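Local coordinates for protein Ara h 8 allergen isoform (Arachis hypogaea, PDB 6V8M) that binds 8-anilino-1-naphthalene sulfonate in this crystal and, as a peanut PR-10 allergen of the Bet v 1 family, may also bind plant hormones such as abscisic acid, at residues A[12-17]-A[148-153]; A[18-23]-A[72-77]; A[33-38]-A[143-148]; A[41-46]-A[50-55]. All blocks are in the same frame, centred on the assembly; numbering follows the deposited sequence.

Contact 1 (A[12-17]-A[148-153]); sequences SPVPPA and GYVLSN
Val14 meets the last helical turn of the chain with both of its methyls, each on a different residue. CG1, lying anti to the backbone N (chi1 -177°), comes against CG1 of Val150 at 3.7 Å. CG2, rotated to the flank of the backbone N, instead meets Leu151, 3.8 Å from its CD2. Leu151 crosses Val14 obliquely, and it is the end of the leucine side chain that closes the gap: CD2 touches both Val14 CG2 and the ring of Pro13, whose CG is 4.0 Å away and whose ring the leucine crosses at about a right angle. The contact thus ties the loop between strand 3-12 and helix 16-25 to the C-terminal end of helix 129-152, the long helix that packs against the curved antiparallel sheet of the Bet v 1 fold. The loop is held in shape by an ST turn, in which Ser12 OG accepts from Val14 N (3.0 Å, N-H...O angle 160°). The same hydroxyl is hydrogen-bonded to Glu147, one turn back on the long helix. Val150 also packs on Lys18 and Ala22, whereas Pro13 and Leu151 lie toward solvent.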
# COMPACT_ATOMS: atom_id res chain seq x y z
N SER A 12 -6.04 -14.88 1.76
CA SER A 12 -7.24 -14.24 2.33
C SER A 12 -8.43 -15.14 2.03
O SER A 12 -8.46 -15.77 0.97
CB SER A 12 -7.46 -12.85 1.75
OG SER A 12 -8.72 -12.34 2.15
N PRO A 13 -9.44 -15.21 2.91
CA PRO A 13 -10.67 -15.90 2.58
C PRO A 13 -11.57 -15.11 1.63
O PRO A 13 -12.52 -15.68 1.14
CB PRO A 13 -11.32 -16.12 3.95
CG PRO A 13 -10.86 -14.92 4.71
CD PRO A 13 -9.41 -14.75 4.31
N VAL A 14 -11.25 -13.82 1.38
CA VAL A 14 -12.04 -13.00 0.44
C VAL A 14 -11.57 -13.32 -0.99
O VAL A 14 -10.37 -13.27 -1.25
CB VAL A 14 -11.89 -11.51 0.74
CG1 VAL A 14 -12.77 -10.71 -0.20
CG2 VAL A 14 -12.16 -11.19 2.20
N PRO A 15 -12.50 -13.64 -1.92
CA PRO A 15 -12.16 -13.90 -3.32
C PRO A 15 -11.63 -12.63 -3.99
O PRO A 15 -11.90 -11.52 -3.55
CB PRO A 15 -13.48 -14.36 -3.95
CG PRO A 15 -14.55 -13.77 -3.06
CD PRO A 15 -13.95 -13.78 -1.68
N PRO A 16 -10.80 -12.77 -5.04
CA PRO A 16 -9.99 -11.65 -5.51
C PRO A 16 -10.76 -10.48 -6.13
O PRO A 16 -10.33 -9.37 -5.86
CB PRO A 16 -9.01 -12.31 -6.50
CG PRO A 16 -9.73 -13.56 -6.96
CD PRO A 16 -10.44 -14.04 -5.71
N ALA A 17 -11.84 -10.69 -6.87
CA ALA A 17 -12.55 -9.55 -7.50
C ALA A 17 -13.05 -8.64 -6.36
O ALA A 17 -12.85 -7.40 -6.41
CB ALA A 17 -13.67 -10.00 -8.38
N GLY A 148 -11.02 -7.11 6.73
CA GLY A 148 -11.97 -7.33 7.83
C GLY A 148 -13.30 -6.65 7.56
O GLY A 148 -14.36 -7.23 7.84
N TYR A 149 -13.27 -5.46 7.00
CA TYR A 149 -14.48 -4.70 6.64
C TYR A 149 -15.30 -5.49 5.61
O TYR A 149 -16.53 -5.58 5.76
CB TYR A 149 -14.08 -3.31 6.15
CG TYR A 149 -15.20 -2.55 5.54
CD1 TYR A 149 -16.09 -1.84 6.32
CD2 TYR A 149 -15.35 -2.53 4.17
CE1 TYR A 149 -17.12 -1.11 5.74
CE2 TYR A 149 -16.38 -1.81 3.57
CZ TYR A 149 -17.25 -1.10 4.36
OH TYR A 149 -18.27 -0.40 3.77
N VAL A 150 -14.65 -6.04 4.60
CA VAL A 150 -15.34 -6.84 3.54
C VAL A 150 -16.00 -8.07 4.18
O VAL A 150 -17.11 -8.44 3.77
CB VAL A 150 -14.34 -7.25 2.46
CG1 VAL A 150 -14.95 -8.27 1.51
CG2 VAL A 150 -13.86 -6.01 1.72
N LEU A 151 -15.30 -8.73 5.10
CA LEU A 151 -15.83 -9.95 5.77
C LEU A 151 -17.03 -9.57 6.64
O LEU A 151 -17.91 -10.40 6.80
CB LEU A 151 -14.72 -10.59 6.61
CG LEU A 151 -13.61 -11.27 5.80
CD1 LEU A 151 -12.40 -11.52 6.69
CD2 LEU A 151 -14.09 -12.57 5.17
N SER A 152 -17.06 -8.36 7.20
CA SER A 152 -18.12 -7.89 8.13
C SER A 152 -19.35 -7.40 7.37
O SER A 152 -20.38 -7.22 8.02
CB SER A 152 -17.58 -6.83 9.03
OG SER A 152 -16.66 -7.43 9.93
N ASN A 153 -19.24 -7.27 6.04
CA ASN A 153 -20.31 -6.83 5.11
C ASN A 153 -20.86 -8.03 4.33
O ASN A 153 -21.60 -7.87 3.34
CB ASN A 153 -19.80 -5.73 4.16
CG ASN A 153 -20.92 -4.91 3.56
OD1 ASN A 153 -21.56 -5.32 2.59
ND2 ASN A 153 -21.16 -3.74 4.13
OXT ASN A 153 -20.62 -9.22 4.62

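Contact 2 (A[18-23]-A[72-77]); sequences KLFKAT and DAIDEA
Phe20 reaches from helix 16-25 to the end of strand 64-75 and meets three consecutive residues there, Ile74, Asp75 and Glu76. Its CB points at the strand, and because CG is anti to the backbone N (chi1 -171°) the ring continues straight out from the helix. Beyond CG, the CD2 side of the ring turns to Glu76: CD2 is 4.2 Å from Glu76 CG. The next atom out, CE2, is closer, 3.7 Å from Glu76 CG and equally near to Glu76 CA. CZ, the tip, comes up to the backbone where the strand ends, with Asp75 O 3.8 Å away. At the same tip Ile74 CG1 lies at the ring edge, near the ring plane, 4.3 Å from CZ. The Glu76 side chain runs across the ring at about a right angle, extended beyond CG, its carboxylate plane turned 69° from that of the ring. Val25 and Tyr79 also pack on Phe20, which is buried. In this way the first of the two short helices that follow the first strand is joined to the sheet of the Bet v 1 fold. Asp75 points away from the helix, its carboxylate hydrogen-bonded to Thr78. On the helix itself Leu19 O takes two donors, Thr23 N and, from above the carbonyl plane at 2.8 Å, Thr23 OG1. Across the contact no hydrogen bond forms: helix and strand are joined by van der Waals contact of one aromatic ring, with Glu76 contributing its aliphatic stem.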
# COMPACT_ATOMS: atom_id res chain seq x y z
N LYS A 18 -13.64 -9.24 -5.33
CA LYS A 18 -14.17 -8.51 -4.16
C LYS A 18 -13.03 -7.84 -3.40
O LYS A 18 -13.16 -6.64 -3.01
CB LYS A 18 -14.95 -9.50 -3.31
CG LYS A 18 -15.78 -8.92 -2.18
CD LYS A 18 -16.89 -9.87 -1.74
CE LYS A 18 -17.99 -9.20 -0.95
NZ LYS A 18 -19.33 -9.69 -1.34
N LEU A 19 -11.95 -8.57 -3.14
CA LEU A 19 -10.80 -8.05 -2.36
C LEU A 19 -10.09 -6.93 -3.14
O LEU A 19 -9.77 -5.91 -2.53
CB LEU A 19 -9.84 -9.20 -2.04
CG LEU A 19 -8.71 -8.87 -1.07
CD1 LEU A 19 -9.26 -8.27 0.22
CD2 LEU A 19 -7.89 -10.14 -0.81
N PHE A 20 -9.95 -7.05 -4.46
CA PHE A 20 -9.32 -6.01 -5.31
C PHE A 20 -10.18 -4.75 -5.32
O PHE A 20 -9.65 -3.61 -5.25
CB PHE A 20 -9.09 -6.54 -6.71
CG PHE A 20 -8.27 -5.62 -7.58
CD1 PHE A 20 -6.89 -5.58 -7.44
CD2 PHE A 20 -8.88 -4.74 -8.44
CE1 PHE A 20 -6.14 -4.71 -8.22
CE2 PHE A 20 -8.12 -3.87 -9.22
CZ PHE A 20 -6.76 -3.87 -9.11
N LYS A 21 -11.49 -4.93 -5.44
CA LYS A 21 -12.42 -3.77 -5.47
C LYS A 21 -12.26 -2.96 -4.18
O LYS A 21 -12.20 -1.73 -4.25
CB LYS A 21 -13.87 -4.25 -5.64
CG LYS A 21 -14.87 -3.11 -5.75
CD LYS A 21 -16.22 -3.54 -6.26
CE LYS A 21 -17.19 -2.38 -6.36
NZ LYS A 21 -18.03 -2.27 -5.14
N ALA A 22 -12.21 -3.62 -3.03
CA ALA A 22 -12.13 -2.93 -1.72
C ALA A 22 -10.74 -2.32 -1.52
O ALA A 22 -10.66 -1.17 -1.08
CB ALA A 22 -12.49 -3.89 -0.64
N THR A 23 -9.67 -3.07 -1.77
CA THR A 23 -8.30 -2.63 -1.43
C THR A 23 -7.77 -1.62 -2.46
O THR A 23 -6.97 -0.75 -2.07
CB THR A 23 -7.33 -3.80 -1.27
OG1 THR A 23 -7.29 -4.59 -2.46
CG2 THR A 23 -7.70 -4.69 -0.11
N ASP A 72 2.03 2.98 -10.33
CA ASP A 72 2.94 2.49 -11.39
C ASP A 72 2.16 1.60 -12.38
O ASP A 72 2.37 1.72 -13.63
CB ASP A 72 4.15 1.77 -10.79
CG ASP A 72 4.97 2.61 -9.83
OD1 ASP A 72 5.36 3.74 -10.21
OD2 ASP A 72 5.23 2.14 -8.71
N ALA A 73 1.25 0.78 -11.89
CA ALA A 73 0.43 -0.08 -12.76
C ALA A 73 -0.86 -0.42 -12.03
O ALA A 73 -0.82 -0.59 -10.80
CB ALA A 73 1.18 -1.34 -13.16
N ILE A 74 -1.95 -0.52 -12.77
CA ILE A 74 -3.23 -0.96 -12.18
C ILE A 74 -4.04 -1.69 -13.25
O ILE A 74 -4.14 -1.16 -14.38
CB ILE A 74 -3.99 0.22 -11.54
CG1 ILE A 74 -5.29 -0.25 -10.89
CG2 ILE A 74 -4.25 1.36 -12.53
CD1 ILE A 74 -5.96 0.82 -10.05
N ASP A 75 -4.51 -2.88 -12.92
CA ASP A 75 -5.27 -3.72 -13.89
C ASP A 75 -6.26 -4.58 -13.12
O ASP A 75 -5.83 -5.50 -12.41
CB ASP A 75 -4.33 -4.53 -14.78
CG ASP A 75 -5.08 -5.23 -15.90
OD1 ASP A 75 -5.53 -4.56 -16.84
OD2 ASP A 75 -5.33 -6.42 -15.77
N GLU A 76 -7.55 -4.31 -13.33
CA GLU A 76 -8.64 -5.04 -12.66
C GLU A 76 -8.63 -6.52 -13.05
O GLU A 76 -8.81 -7.32 -12.16
CB GLU A 76 -10.01 -4.43 -12.99
CG GLU A 76 -10.37 -3.31 -12.04
CD GLU A 76 -11.76 -2.73 -12.21
OE1 GLU A 76 -11.98 -1.60 -11.74
OE2 GLU A 76 -12.62 -3.41 -12.82
N ALA A 77 -8.42 -6.88 -14.31
CA ALA A 77 -8.60 -8.28 -14.76
C ALA A 77 -7.54 -9.17 -14.12
O ALA A 77 -7.85 -10.35 -13.81
CB ALA A 77 -8.54 -8.40 -16.24

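Contact 3 (A[33-38]-A[143-148]); sequences KLIPAI and FKAIEG. With 2AN (8-anilino-1-naphthalene sulfonate), chain D; 2AN (8-anilino-1-naphthalene sulfonate), chain C.
Leu34 and Ile35, where helix 27-34 gives way to a turn, pack against Ala145 and Ile146 of the long helix 129-152. The close part is made by branch ends. Leu34 CD1 settles onto the helix surface 3.8 Å from Ala145 O, equally near to Ile146 CA, and touches Ile146 CG1 at 3.8 Å as well. Next to it, Ile35 CD1 reaches Ala145 CB, also at 3.8 Å. The contact is looser between the stems, where the CB atoms of Leu34 and Ala145 are 4.5 Å apart; both these residues keep some exposure to solvent, whereas Ile35 and Ile146 are buried. The second short helix of the Bet v 1 fold is thereby fastened to the C-terminal helix that closes over its hydrophobic interior.

Ile35 serves two partners. Its two torsions together (chi1 -58°, chi2 -71°) bring CD1 to the helix, while CG2 branches off at about a right angle, 3.9 Å from C1 of the naphthalene of the chain D 8-anilino-1-naphthalene sulfonate. Ile38 CD1 meets the same ring system, 3.8 Å from C4, and Ala37 CB lies 3.4 Å from sulfonate O3. Phe143 carries a different dye molecule, that of chain C, whose C6 sits over one ring face, offset toward the rim, 3.5 Å from CG. A bound dye is also hydrogen-bonded to Gln140. With no hydrogen bond between the segments, the helix junction rests on apolar contact, and the chain D dye meets Ile35 and Ile38 likewise, through its naphthalene carbons.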
# COMPACT_ATOMS: atom_id res chain seq x y z
N LYS A 33 -11.64 5.85 6.32
CA LYS A 33 -12.83 5.44 7.08
C LYS A 33 -12.47 4.35 8.08
O LYS A 33 -13.13 4.26 9.11
CB LYS A 33 -13.90 4.86 6.14
CG LYS A 33 -14.82 5.89 5.54
CD LYS A 33 -16.03 5.27 4.89
CE LYS A 33 -16.68 6.25 3.94
NZ LYS A 33 -17.82 5.63 3.22
N LEU A 34 -11.47 3.53 7.74
CA LEU A 34 -11.12 2.33 8.55
C LEU A 34 -9.89 2.57 9.43
O LEU A 34 -9.82 1.90 10.47
CB LEU A 34 -10.91 1.15 7.61
CG LEU A 34 -12.13 0.74 6.81
CD1 LEU A 34 -11.80 -0.39 5.86
CD2 LEU A 34 -13.26 0.32 7.73
N ILE A 35 -8.93 3.40 9.03
CA ILE A 35 -7.70 3.60 9.84
C ILE A 35 -7.80 4.99 10.46
O ILE A 35 -7.65 5.97 9.75
CB ILE A 35 -6.41 3.43 9.01
CG1 ILE A 35 -6.32 2.05 8.36
CG2 ILE A 35 -5.18 3.73 9.84
CD1 ILE A 35 -6.05 0.92 9.33
N PRO A 36 -8.07 5.09 11.78
CA PRO A 36 -8.29 6.39 12.42
C PRO A 36 -7.15 7.38 12.13
O PRO A 36 -7.43 8.52 11.88
CB PRO A 36 -8.33 6.01 13.91
CG PRO A 36 -8.86 4.58 13.91
CD PRO A 36 -8.17 3.96 12.72
N ALA A 37 -5.90 6.92 12.13
CA ALA A 37 -4.72 7.81 11.98
C ALA A 37 -4.71 8.44 10.59
O ALA A 37 -4.16 9.55 10.49
CB ALA A 37 -3.42 7.10 12.19
N ILE A 38 -5.19 7.75 9.55
CA ILE A 38 -5.15 8.36 8.19
C ILE A 38 -6.32 9.33 8.04
O ILE A 38 -7.52 8.90 8.16
CB ILE A 38 -5.13 7.29 7.09
CG1 ILE A 38 -3.86 6.43 7.22
CG2 ILE A 38 -5.24 7.95 5.73
CD1 ILE A 38 -3.93 5.13 6.45
N PHE A 143 -4.25 -3.24 4.67
CA PHE A 143 -4.84 -4.33 3.85
C PHE A 143 -5.81 -5.16 4.69
O PHE A 143 -6.95 -5.49 4.26
CB PHE A 143 -3.71 -5.18 3.28
CG PHE A 143 -4.20 -6.16 2.25
CD1 PHE A 143 -4.65 -7.41 2.62
CD2 PHE A 143 -4.18 -5.83 0.90
CE1 PHE A 143 -5.09 -8.30 1.66
CE2 PHE A 143 -4.59 -6.73 -0.06
CZ PHE A 143 -5.05 -7.96 0.32
N LYS A 144 -5.38 -5.51 5.90
CA LYS A 144 -6.16 -6.39 6.80
C LYS A 144 -7.35 -5.64 7.40
O LYS A 144 -8.37 -6.29 7.70
CB LYS A 144 -5.25 -7.03 7.84
CG LYS A 144 -4.27 -7.98 7.17
CD LYS A 144 -3.25 -8.60 8.03
CE LYS A 144 -2.36 -9.54 7.23
NZ LYS A 144 -3.05 -10.82 6.98
N ALA A 145 -7.26 -4.34 7.60
CA ALA A 145 -8.44 -3.57 8.03
C ALA A 145 -9.51 -3.58 6.93
O ALA A 145 -10.71 -3.78 7.21
CB ALA A 145 -8.02 -2.18 8.45
N ILE A 146 -9.09 -3.42 5.67
CA ILE A 146 -10.05 -3.47 4.53
C ILE A 146 -10.59 -4.89 4.40
O ILE A 146 -11.82 -5.05 4.21
CB ILE A 146 -9.37 -2.95 3.26
CG1 ILE A 146 -9.04 -1.46 3.40
CG2 ILE A 146 -10.31 -3.22 2.09
CD1 ILE A 146 -8.18 -0.87 2.31
N GLU A 147 -9.72 -5.90 4.52
CA GLU A 147 -10.16 -7.31 4.43
C GLU A 147 -11.23 -7.58 5.51
O GLU A 147 -12.26 -8.19 5.21
CB GLU A 147 -8.96 -8.22 4.56
CG GLU A 147 -9.32 -9.69 4.59
CD GLU A 147 -8.20 -10.53 5.15
OE1 GLU A 147 -7.76 -10.24 6.29
OE2 GLU A 147 -7.75 -11.43 4.43
N GLY A 148 -11.02 -7.11 6.73
CA GLY A 148 -11.97 -7.33 7.83
C GLY A 148 -13.30 -6.65 7.56
O GLY A 148 -14.36 -7.23 7.84
C1 2AN D . -1.39 2.84 10.34
C2 2AN D . -1.56 2.17 9.17
C3 2AN D . -1.17 2.74 7.95
C4 2AN D . -0.65 3.99 7.92
C5 2AN D . -0.45 4.72 9.11
C6 2AN D . 0.13 6.00 9.05
C7 2AN D . 0.36 6.71 10.18
C8 2AN D . 0.03 6.17 11.44
N 2AN D . -1.84 2.25 11.52
S 2AN D . -0.87 4.37 13.21
C9 2AN D . -0.57 4.95 11.56
C10 2AN D . -0.82 4.15 10.37
C11 2AN D . -1.78 0.90 11.90
C12 2AN D . -0.80 0.04 11.41
C13 2AN D . -0.77 -1.28 11.83
C14 2AN D . -1.69 -1.74 12.74
C15 2AN D . -2.66 -0.89 13.23
C16 2AN D . -2.71 0.43 12.81
O1 2AN D . -0.16 3.13 13.33
O2 2AN D . -0.52 5.41 14.13
O3 2AN D . -2.40 4.11 13.35
C1 2AN C . 2.89 -6.44 1.93
C2 2AN C . 2.95 -5.29 1.20
C3 2AN C . 1.79 -4.67 0.72
C4 2AN C . 0.58 -5.22 0.97
C5 2AN C . 0.46 -6.41 1.74
C6 2AN C . -0.82 -6.95 1.98
C7 2AN C . -0.99 -8.08 2.69
C8 2AN C . 0.13 -8.75 3.21
N 2AN C . 4.10 -7.06 2.37
S 2AN C . 2.64 -9.26 3.77
C9 2AN C . 1.39 -8.27 3.00
C10 2AN C . 1.63 -7.07 2.24
C11 2AN C . 5.32 -6.46 2.74
C12 2AN C . 5.37 -5.14 3.16
C13 2AN C . 6.58 -4.56 3.50
C14 2AN C . 7.74 -5.29 3.45
C15 2AN C . 7.70 -6.60 3.05
C16 2AN C . 6.50 -7.19 2.69
O1 2AN C . 3.42 -8.42 4.61
O2 2AN C . 3.54 -9.78 2.67
O3 2AN C . 1.95 -10.34 4.40

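Contact 4 (A[41-46]-A[50-55]); sequences IEIVEG and PGTVKK. With 2AN (8-anilino-1-naphthalene sulfonate), chain G; 2AN (8-anilino-1-naphthalene sulfonate), chain H.
Val53 O is gripped by two backbone donors, Val44 N at 2.7 Å with an N-H...O angle of 144° and Glu45 N, longer at 3.2 Å but straighter at 167°. Two residues facing one make a classic beta bulge, and the register moves by one between Ile43 and Glu45 as the strand turns its corner. Beyond the bulge Val53 N returns a bond to Glu45 O, and before it Glu42 and Lys55 form an antiparallel hydrogen-bonded pair. The segments are the two arms of a hairpin, strands 38-45 and 53-59, joined by the glycine-rich loop characteristic of the Bet v 1 family; Thr52 OG1 is hydrogen-bonded into that loop at Gly48 and Gly49.

On the face carrying Glu42 and Lys55 the hairpin binds dye. Lys55 is fully extended, CG anti to the backbone N (chi1 -175°), so that CD and CE run along the naphthalene of the chain G molecule, CE 3.6 Å from C10, and NZ donates to sulfonate O2 at 2.8 Å. Tyr66 adds a cation-pi contact to the same lysine. Glu42 brings its CD to 3.5 Å from C15 of the dye's phenyl ring, and a water joins its OE1 to Lys55 O. Val44 splits its methyls, CG2 against this dye and CG1 against that of chain H, 3.5 Å from C6. On the other face Ile43 and Lys54 lie side by side, CD1 3.8 Å from CG, while the lysine's amine forms a salt bridge with Asp28.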
# COMPACT_ATOMS: atom_id res chain seq x y z
N ILE A 41 -6.83 10.83 1.81
CA ILE A 41 -6.10 10.42 0.58
C ILE A 41 -6.64 11.31 -0.52
O ILE A 41 -7.84 11.27 -0.81
CB ILE A 41 -6.23 8.93 0.30
CG1 ILE A 41 -5.66 8.10 1.47
CG2 ILE A 41 -5.57 8.62 -1.04
CD1 ILE A 41 -5.71 6.59 1.29
N GLU A 42 -5.80 12.20 -1.02
CA GLU A 42 -6.17 13.23 -2.01
C GLU A 42 -5.43 12.94 -3.30
O GLU A 42 -4.23 12.66 -3.23
CB GLU A 42 -5.75 14.60 -1.50
CG GLU A 42 -6.43 15.01 -0.21
CD GLU A 42 -5.96 16.36 0.32
OE1 GLU A 42 -4.83 16.43 0.90
OE2 GLU A 42 -6.71 17.35 0.12
N ILE A 43 -6.13 12.99 -4.43
CA ILE A 43 -5.49 12.83 -5.77
C ILE A 43 -4.87 14.18 -6.13
O ILE A 43 -5.63 15.13 -6.31
CB ILE A 43 -6.51 12.37 -6.83
CG1 ILE A 43 -7.28 11.13 -6.40
CG2 ILE A 43 -5.83 12.18 -8.18
CD1 ILE A 43 -6.41 9.95 -6.02
N VAL A 44 -3.55 14.25 -6.25
CA VAL A 44 -2.77 15.46 -6.63
C VAL A 44 -2.80 15.61 -8.15
O VAL A 44 -3.01 16.74 -8.67
CB VAL A 44 -1.31 15.37 -6.14
CG1 VAL A 44 -0.53 16.60 -6.58
CG2 VAL A 44 -1.24 15.21 -4.63
N GLU A 45 -2.60 14.51 -8.87
CA GLU A 45 -2.63 14.47 -10.34
C GLU A 45 -3.26 13.16 -10.81
O GLU A 45 -3.00 12.11 -10.18
CB GLU A 45 -1.23 14.56 -10.94
CG GLU A 45 -0.47 15.82 -10.55
CD GLU A 45 -1.07 17.17 -10.96
OE1 GLU A 45 -1.85 17.22 -11.97
OE2 GLU A 45 -0.77 18.19 -10.26
N GLY A 46 -4.06 13.24 -11.86
CA GLY A 46 -4.55 12.06 -12.60
C GLY A 46 -5.95 11.64 -12.18
O GLY A 46 -6.59 12.38 -11.41
N PRO A 50 -2.45 4.63 -14.25
CA PRO A 50 -1.01 4.76 -14.08
C PRO A 50 -0.56 6.22 -14.18
O PRO A 50 -1.09 6.95 -15.01
CB PRO A 50 -0.40 3.94 -15.22
CG PRO A 50 -1.47 2.98 -15.58
CD PRO A 50 -2.79 3.68 -15.32
N GLY A 51 0.37 6.62 -13.31
CA GLY A 51 0.88 8.01 -13.24
C GLY A 51 0.12 8.85 -12.22
O GLY A 51 0.58 9.96 -11.97
N THR A 52 -1.01 8.38 -11.69
CA THR A 52 -1.81 9.10 -10.67
C THR A 52 -0.93 9.33 -9.45
O THR A 52 -0.21 8.37 -9.02
CB THR A 52 -3.10 8.35 -10.30
OG1 THR A 52 -3.92 8.31 -11.47
CG2 THR A 52 -3.82 9.00 -9.14
N VAL A 53 -0.93 10.54 -8.92
CA VAL A 53 -0.18 10.90 -7.69
C VAL A 53 -1.18 11.24 -6.60
O VAL A 53 -2.08 12.05 -6.86
CB VAL A 53 0.82 12.05 -7.94
CG1 VAL A 53 1.55 12.43 -6.66
CG2 VAL A 53 1.80 11.63 -9.03
N LYS A 54 -0.98 10.65 -5.43
CA LYS A 54 -1.86 10.89 -4.27
C LYS A 54 -1.05 11.45 -3.12
O LYS A 54 0.13 11.07 -2.92
CB LYS A 54 -2.53 9.61 -3.77
CG LYS A 54 -3.00 8.65 -4.85
CD LYS A 54 -3.60 7.39 -4.27
CE LYS A 54 -3.93 6.35 -5.32
NZ LYS A 54 -4.41 5.09 -4.69
N LYS A 55 -1.71 12.25 -2.32
CA LYS A 55 -1.14 12.75 -1.06
C LYS A 55 -1.88 12.04 0.07
O LYS A 55 -3.12 12.19 0.16
CB LYS A 55 -1.30 14.26 -0.98
CG LYS A 55 -0.63 14.89 0.23
CD LYS A 55 -0.95 16.37 0.32
CE LYS A 55 -0.17 17.00 1.45
NZ LYS A 55 -0.79 18.26 1.93
C1 2AN G . -0.17 19.07 -2.16
C2 2AN G . 0.31 18.24 -3.12
C3 2AN G . 1.62 17.74 -3.08
C4 2AN G . 2.46 18.10 -2.08
C5 2AN G . 2.02 18.97 -1.05
C6 2AN G . 2.89 19.35 -0.00
C7 2AN G . 2.48 20.19 0.98
C8 2AN G . 1.17 20.69 0.99
N 2AN G . -1.48 19.59 -2.21
S 2AN G . -1.34 21.01 0.13
C9 2AN G . 0.29 20.36 -0.01
C10 2AN G . 0.69 19.48 -1.07
C11 2AN G . -2.64 19.04 -2.77
C12 2AN G . -2.99 19.35 -4.08
C13 2AN G . -4.15 18.83 -4.64
C14 2AN G . -4.97 18.01 -3.89
C15 2AN G . -4.64 17.71 -2.59
C16 2AN G . -3.48 18.22 -2.02
O1 2AN G . -1.41 21.72 1.52
O2 2AN G . -2.25 19.92 0.20
O3 2AN G . -1.52 22.01 -0.89
C1 2AN H . 2.23 21.69 -3.64
C2 2AN H . 3.34 21.04 -3.20
C3 2AN H . 3.83 19.91 -3.87
C4 2AN H . 3.18 19.42 -4.95
C5 2AN H . 2.01 20.05 -5.45
C6 2AN H . 1.34 19.54 -6.58
C7 2AN H . 0.22 20.13 -7.06
C8 2AN H . -0.30 21.28 -6.44
N 2AN H . 1.72 22.83 -2.96
S 2AN H . -0.41 23.27 -4.65
C9 2AN H . 0.32 21.81 -5.33
C10 2AN H . 1.51 21.21 -4.79
C11 2AN H . 2.32 23.66 -1.99
C12 2AN H . 3.41 24.47 -2.29
C13 2AN H . 3.95 25.31 -1.33
C14 2AN H . 3.41 25.35 -0.06
C15 2AN H . 2.33 24.56 0.25
C16 2AN H . 1.77 23.72 -0.71
O1 2AN H . -0.81 22.90 -3.18
O2 2AN H . 0.60 24.29 -4.60
O3 2AN H . -1.62 23.55 -5.36
O HOH W 1 -3.99 14.13 2.00

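Contacts 1, 2 and 3 touch one another through helices 16-25 and 129-152. Thr23 CG2 of contact 2 lies 3.7 Å from Phe143 CE2 of contact 3, and Ala22 CB of contact 2 meets Ile146 CG2 of contact 3 at 3.6 Å. Contacts 1 and 3 share Gly148 and also meet where Tyr149 CB comes within 3.7 Å of Leu34 CD1. Contact 4 lies about 26 Å from contact 1, centre to centre, but touches contact 2 through Pro50 against Asp72 and Ile74, and its segment 41-46 follows closely on 33-38 of contact 3 in the sequence. Dye molecules lie directly on contacts 3 and 4, whereas the nearest is about 11 Å from the side chains of Pro13 and Phe20.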